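Local coordinates for protein succinate-semialdehyde dehydrogenase (Synechococcus sp., PDB 4ITA) that oxidises succinic semialdehyde to succinate, probably with NADP+ as hydride acceptor, as a member of the aldehyde dehydrogenase family, at residues D246-V251 / S392-D397; T253-M258 / N416-S421. All coordinates share one frame; numbering follows the deposited sequence.

Interaction 1: D246-V251 / S392-D397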
# COMPACT_ATOMS: atom_id res chain seq x y z
N ASP A 246 -36.62 -17.98 0.48
CA ASP A 246 -36.19 -19.19 -0.19
C ASP A 246 -34.91 -18.97 -1.00
O ASP A 246 -34.00 -19.81 -0.98
CB ASP A 246 -37.30 -19.78 -1.07
CG ASP A 246 -38.42 -20.40 -0.26
OD1 ASP A 246 -38.26 -20.62 0.96
OD2 ASP A 246 -39.48 -20.68 -0.86
N GLU A 247 -34.82 -17.83 -1.69
CA GLU A 247 -33.59 -17.50 -2.41
C GLU A 247 -32.42 -17.32 -1.43
O GLU A 247 -31.33 -17.82 -1.68
CB GLU A 247 -33.74 -16.24 -3.28
CG GLU A 247 -32.48 -15.96 -4.11
CD GLU A 247 -32.53 -14.65 -4.90
OE1 GLU A 247 -33.43 -13.83 -4.67
OE2 GLU A 247 -31.64 -14.46 -5.76
N ALA A 248 -32.67 -16.62 -0.33
CA ALA A 248 -31.63 -16.40 0.67
C ALA A 248 -31.10 -17.72 1.26
O ALA A 248 -29.90 -17.85 1.49
CB ALA A 248 -32.13 -15.47 1.78
N VAL A 249 -31.99 -18.69 1.50
CA VAL A 249 -31.56 -20.00 2.00
C VAL A 249 -30.71 -20.76 0.99
O VAL A 249 -29.67 -21.33 1.32
CB VAL A 249 -32.78 -20.88 2.39
CG1 VAL A 249 -32.34 -22.31 2.66
CG2 VAL A 249 -33.49 -20.30 3.60
N GLU A 250 -31.17 -20.78 -0.26
CA GLU A 250 -30.46 -21.47 -1.33
C GLU A 250 -29.08 -20.86 -1.53
O GLU A 250 -28.06 -21.56 -1.55
CB GLU A 250 -31.26 -21.39 -2.63
CG GLU A 250 -32.52 -22.25 -2.65
CD GLU A 250 -32.22 -23.73 -2.73
OE1 GLU A 250 -31.10 -24.09 -3.17
OE2 GLU A 250 -33.10 -24.54 -2.37
N VAL A 251 -29.04 -19.54 -1.66
CA VAL A 251 -27.79 -18.84 -1.90
C VAL A 251 -26.88 -18.90 -0.67
O VAL A 251 -25.68 -19.12 -0.80
CB VAL A 251 -28.07 -17.38 -2.34
CG1 VAL A 251 -26.78 -16.58 -2.37
CG2 VAL A 251 -28.75 -17.37 -3.72
N SER A 392 -22.91 -9.89 3.22
CA SER A 392 -24.11 -10.04 2.41
C SER A 392 -25.34 -9.72 3.25
O SER A 392 -25.43 -10.16 4.40
CB SER A 392 -24.17 -11.48 1.89
OG SER A 392 -25.35 -11.73 1.14
N ALA A 393 -26.27 -8.96 2.69
CA ALA A 393 -27.50 -8.60 3.40
C ALA A 393 -28.71 -8.71 2.48
O ALA A 393 -28.64 -8.34 1.30
CB ALA A 393 -27.40 -7.21 4.01
N TRP A 394 -29.80 -9.22 3.03
CA TRP A 394 -31.00 -9.56 2.27
C TRP A 394 -32.19 -8.77 2.79
O TRP A 394 -32.62 -8.95 3.92
CB TRP A 394 -31.25 -11.07 2.33
CG TRP A 394 -30.13 -11.81 1.66
CD1 TRP A 394 -28.84 -11.92 2.11
CD2 TRP A 394 -30.18 -12.47 0.40
NE1 TRP A 394 -28.09 -12.63 1.20
CE2 TRP A 394 -28.89 -12.98 0.15
CE3 TRP A 394 -31.19 -12.70 -0.54
CZ2 TRP A 394 -28.58 -13.71 -1.01
CZ3 TRP A 394 -30.89 -13.41 -1.69
CH2 TRP A 394 -29.60 -13.91 -1.91
N THR A 395 -32.67 -7.87 1.95
CA THR A 395 -33.77 -6.98 2.29
C THR A 395 -34.20 -6.28 1.03
O THR A 395 -33.38 -6.02 0.14
CB THR A 395 -33.36 -5.93 3.35
OG1 THR A 395 -34.39 -4.93 3.43
CG2 THR A 395 -32.04 -5.26 2.97
N ASN A 396 -35.48 -5.97 0.95
CA ASN A 396 -36.01 -5.23 -0.19
C ASN A 396 -36.54 -3.86 0.21
O ASN A 396 -37.25 -3.21 -0.56
CB ASN A 396 -37.04 -6.06 -0.93
CG ASN A 396 -36.39 -7.20 -1.68
OD1 ASN A 396 -35.68 -6.98 -2.65
ND2 ASN A 396 -36.58 -8.42 -1.19
N ASP A 397 -36.16 -3.42 1.40
CA ASP A 397 -36.45 -2.07 1.87
C ASP A 397 -35.27 -1.17 1.48
O ASP A 397 -34.15 -1.39 1.94
CB ASP A 397 -36.63 -2.05 3.38
CG ASP A 397 -36.97 -0.67 3.91
OD1 ASP A 397 -38.15 -0.26 3.78
OD2 ASP A 397 -36.08 0.02 4.44
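W394, the last residue of strand 390-394, lays its indole against helix 245-257 in a helix-on-sheet layer of the aldehyde dehydrogenase fold; the helix and strand segments run nearly antiparallel. Placed by a first torsion that sets CG anti to the carbonyl carbon, the ring leans over A248. The CA of A248 stands 3.9 Å from the centroid of the six-membered ring and only 13° off its normal, a CH-pi contact over the face. A248 CB is shifted toward the rim, 3.7 Å from W394 CE3. Two neighbours on the helix close on the benzo edge. V251 brings CB and CG1 against it, CG1 lying 3.7 Å from W394 CZ2. E247 crosses the tryptophan side chain at about a right angle and sets CD at the ring edge, in its plane, 3.8 Å from W394 CZ3, the carboxylate turned 79° from the ring. Its polar end is not spent on the tryptophan: OE2 makes a salt bridge with K456 of the second subunit. The pyrrole N-H is held within the strand, where W394 NE1 donates to S392 OG at 2.9 Å, a bent bond with the hydroxyl oxygen 30° out of the indole plane.

Interaction 2: T253-M258 / N416-S421. With EDO (1,2-ethanediol), chain R.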
# COMPACT_ATOMS: atom_id res chain seq x y z
N THR A 253 -26.74 -21.25 1.55
CA THR A 253 -26.20 -22.59 1.64
C THR A 253 -24.99 -22.73 0.72
O THR A 253 -23.95 -23.25 1.14
CB THR A 253 -27.26 -23.66 1.33
OG1 THR A 253 -28.29 -23.58 2.32
CG2 THR A 253 -26.64 -25.05 1.35
N VAL A 254 -25.11 -22.25 -0.51
CA VAL A 254 -23.97 -22.25 -1.42
C VAL A 254 -22.82 -21.42 -0.83
O VAL A 254 -21.67 -21.86 -0.82
CB VAL A 254 -24.33 -21.72 -2.82
CG1 VAL A 254 -23.08 -21.60 -3.70
CG2 VAL A 254 -25.35 -22.63 -3.48
N ALA A 255 -23.14 -20.24 -0.33
CA ALA A 255 -22.10 -19.35 0.18
C ALA A 255 -21.31 -19.96 1.35
O ALA A 255 -20.10 -19.78 1.43
CB ALA A 255 -22.69 -18.01 0.56
N ARG A 256 -21.97 -20.69 2.24
CA ARG A 256 -21.25 -21.32 3.34
C ARG A 256 -20.51 -22.59 2.91
O ARG A 256 -19.41 -22.86 3.40
CB ARG A 256 -22.19 -21.63 4.52
CG ARG A 256 -21.59 -22.55 5.61
CD ARG A 256 -20.55 -21.86 6.53
NE ARG A 256 -19.22 -21.76 5.92
CZ ARG A 256 -18.11 -21.46 6.59
NH1 ARG A 256 -16.95 -21.39 5.95
NH2 ARG A 256 -18.13 -21.23 7.90
N THR A 257 -21.09 -23.37 2.01
CA THR A 257 -20.59 -24.72 1.77
C THR A 257 -19.75 -24.92 0.51
O THR A 257 -19.12 -25.96 0.37
CB THR A 257 -21.73 -25.78 1.84
OG1 THR A 257 -22.62 -25.62 0.73
CG2 THR A 257 -22.49 -25.67 3.16
N MET A 258 -19.74 -23.94 -0.39
CA MET A 258 -18.90 -24.02 -1.59
C MET A 258 -17.44 -24.18 -1.19
O MET A 258 -17.02 -23.69 -0.15
CB MET A 258 -19.06 -22.76 -2.45
CG MET A 258 -18.63 -21.48 -1.75
SD MET A 258 -18.92 -19.93 -2.64
CE MET A 258 -18.38 -18.73 -1.40
N ASN A 416 -28.82 -8.77 -1.53
CA ASN A 416 -29.65 -9.78 -2.20
C ASN A 416 -28.85 -10.67 -3.15
O ASN A 416 -29.35 -11.12 -4.18
CB ASN A 416 -30.86 -9.14 -2.91
CG ASN A 416 -31.81 -8.47 -1.94
OD1 ASN A 416 -31.93 -8.89 -0.78
ND2 ASN A 416 -32.48 -7.43 -2.40
N GLY A 417 -27.59 -10.92 -2.78
CA GLY A 417 -26.77 -11.90 -3.46
C GLY A 417 -25.62 -12.29 -2.56
O GLY A 417 -25.31 -11.57 -1.61
N MET A 418 -24.98 -13.42 -2.85
CA MET A 418 -23.78 -13.80 -2.12
C MET A 418 -22.57 -13.04 -2.63
O MET A 418 -22.47 -12.70 -3.81
CB MET A 418 -23.51 -15.32 -2.21
CG MET A 418 -23.39 -15.91 -3.62
SD MET A 418 -22.99 -17.70 -3.66
CE MET A 418 -21.24 -17.59 -3.40
N VAL A 419 -21.64 -12.76 -1.73
CA VAL A 419 -20.39 -12.13 -2.12
C VAL A 419 -19.64 -13.05 -3.08
O VAL A 419 -19.54 -14.26 -2.85
CB VAL A 419 -19.52 -11.83 -0.88
CG1 VAL A 419 -18.19 -11.20 -1.27
CG2 VAL A 419 -20.26 -10.92 0.08
N LYS A 420 -19.15 -12.48 -4.18
CA LYS A 420 -18.35 -13.20 -5.16
C LYS A 420 -17.26 -12.27 -5.64
O LYS A 420 -17.42 -11.05 -5.63
CB LYS A 420 -19.19 -13.63 -6.36
CG LYS A 420 -20.29 -14.63 -6.08
CD LYS A 420 -20.96 -15.08 -7.38
CE LYS A 420 -22.23 -15.86 -7.11
NZ LYS A 420 -22.95 -16.20 -8.37
N SER A 421 -16.14 -12.83 -6.08
CA SER A 421 -15.16 -12.02 -6.78
C SER A 421 -15.45 -12.02 -8.28
O SER A 421 -16.00 -12.98 -8.83
CB SER A 421 -13.74 -12.50 -6.48
OG SER A 421 -13.59 -13.87 -6.82
C1 EDO R . -12.94 -16.71 -4.08
O1 EDO R . -13.56 -15.93 -5.10
C2 EDO R . -12.05 -15.80 -3.24
O2 EDO R . -10.98 -15.28 -4.06
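The last turn of helix 245-257 faces an irregular, largely extended loop, A255 and M418 having their CA atoms 6.2 Å apart. M418 carries the contact from the loop side. Its CB rests on A255 CB at 3.9 Å, its SD meets V254 CG1, the two side chains crossing at about a right angle, and a bend at chi3 (-81°) turns CE toward M258. The two methionines then meet tip to tip: the extended chain of M258 brings its SD to 3.4 Å from M418 CE, with the M258 CE methyl close by. Were M418 an alanine, V254 CG1 and the thioether of M258 would probably be left without the side chain they pack on. Within the helix end, T253 O is gripped by two donors of T257, the backbone N at 3.0 Å and OG1 at 2.7 Å, from opposite faces of the carbonyl plane. Farther along the loop, S421 OG donates to O1 of an ethanediol, probably from the crystallisation liquor, 2.7 Å away; W137 NE1 also binds this molecule. The M258 side chain is about 9 Å from the bound NADPH, so this apolar packing joins a helix end to the loop after strand 412-415 near the cofactor site of an aldehyde dehydrogenase.

In the fold
Both interactions use helix 245-257, one turn after another: interaction 1 seats its earlier part on strand 390-394, interaction 2 its C-terminal end on the loop following strand 412-415. Their centres are 11 Å apart and the partner segments are themselves joined, A393 O to N416 N and S392 OG to G417 O, probably by hydrogen bonds, while V251 also touches M418. Both are partly buried and reach K456 of the second subunit, interaction 1 by the E247 salt bridge, interaction 2 by packing of N416. Interaction 1 centres on a buried aromatic ring; interaction 2 relies on methionine thioethers, with one exposed valine, and lies nearer the chain's centre.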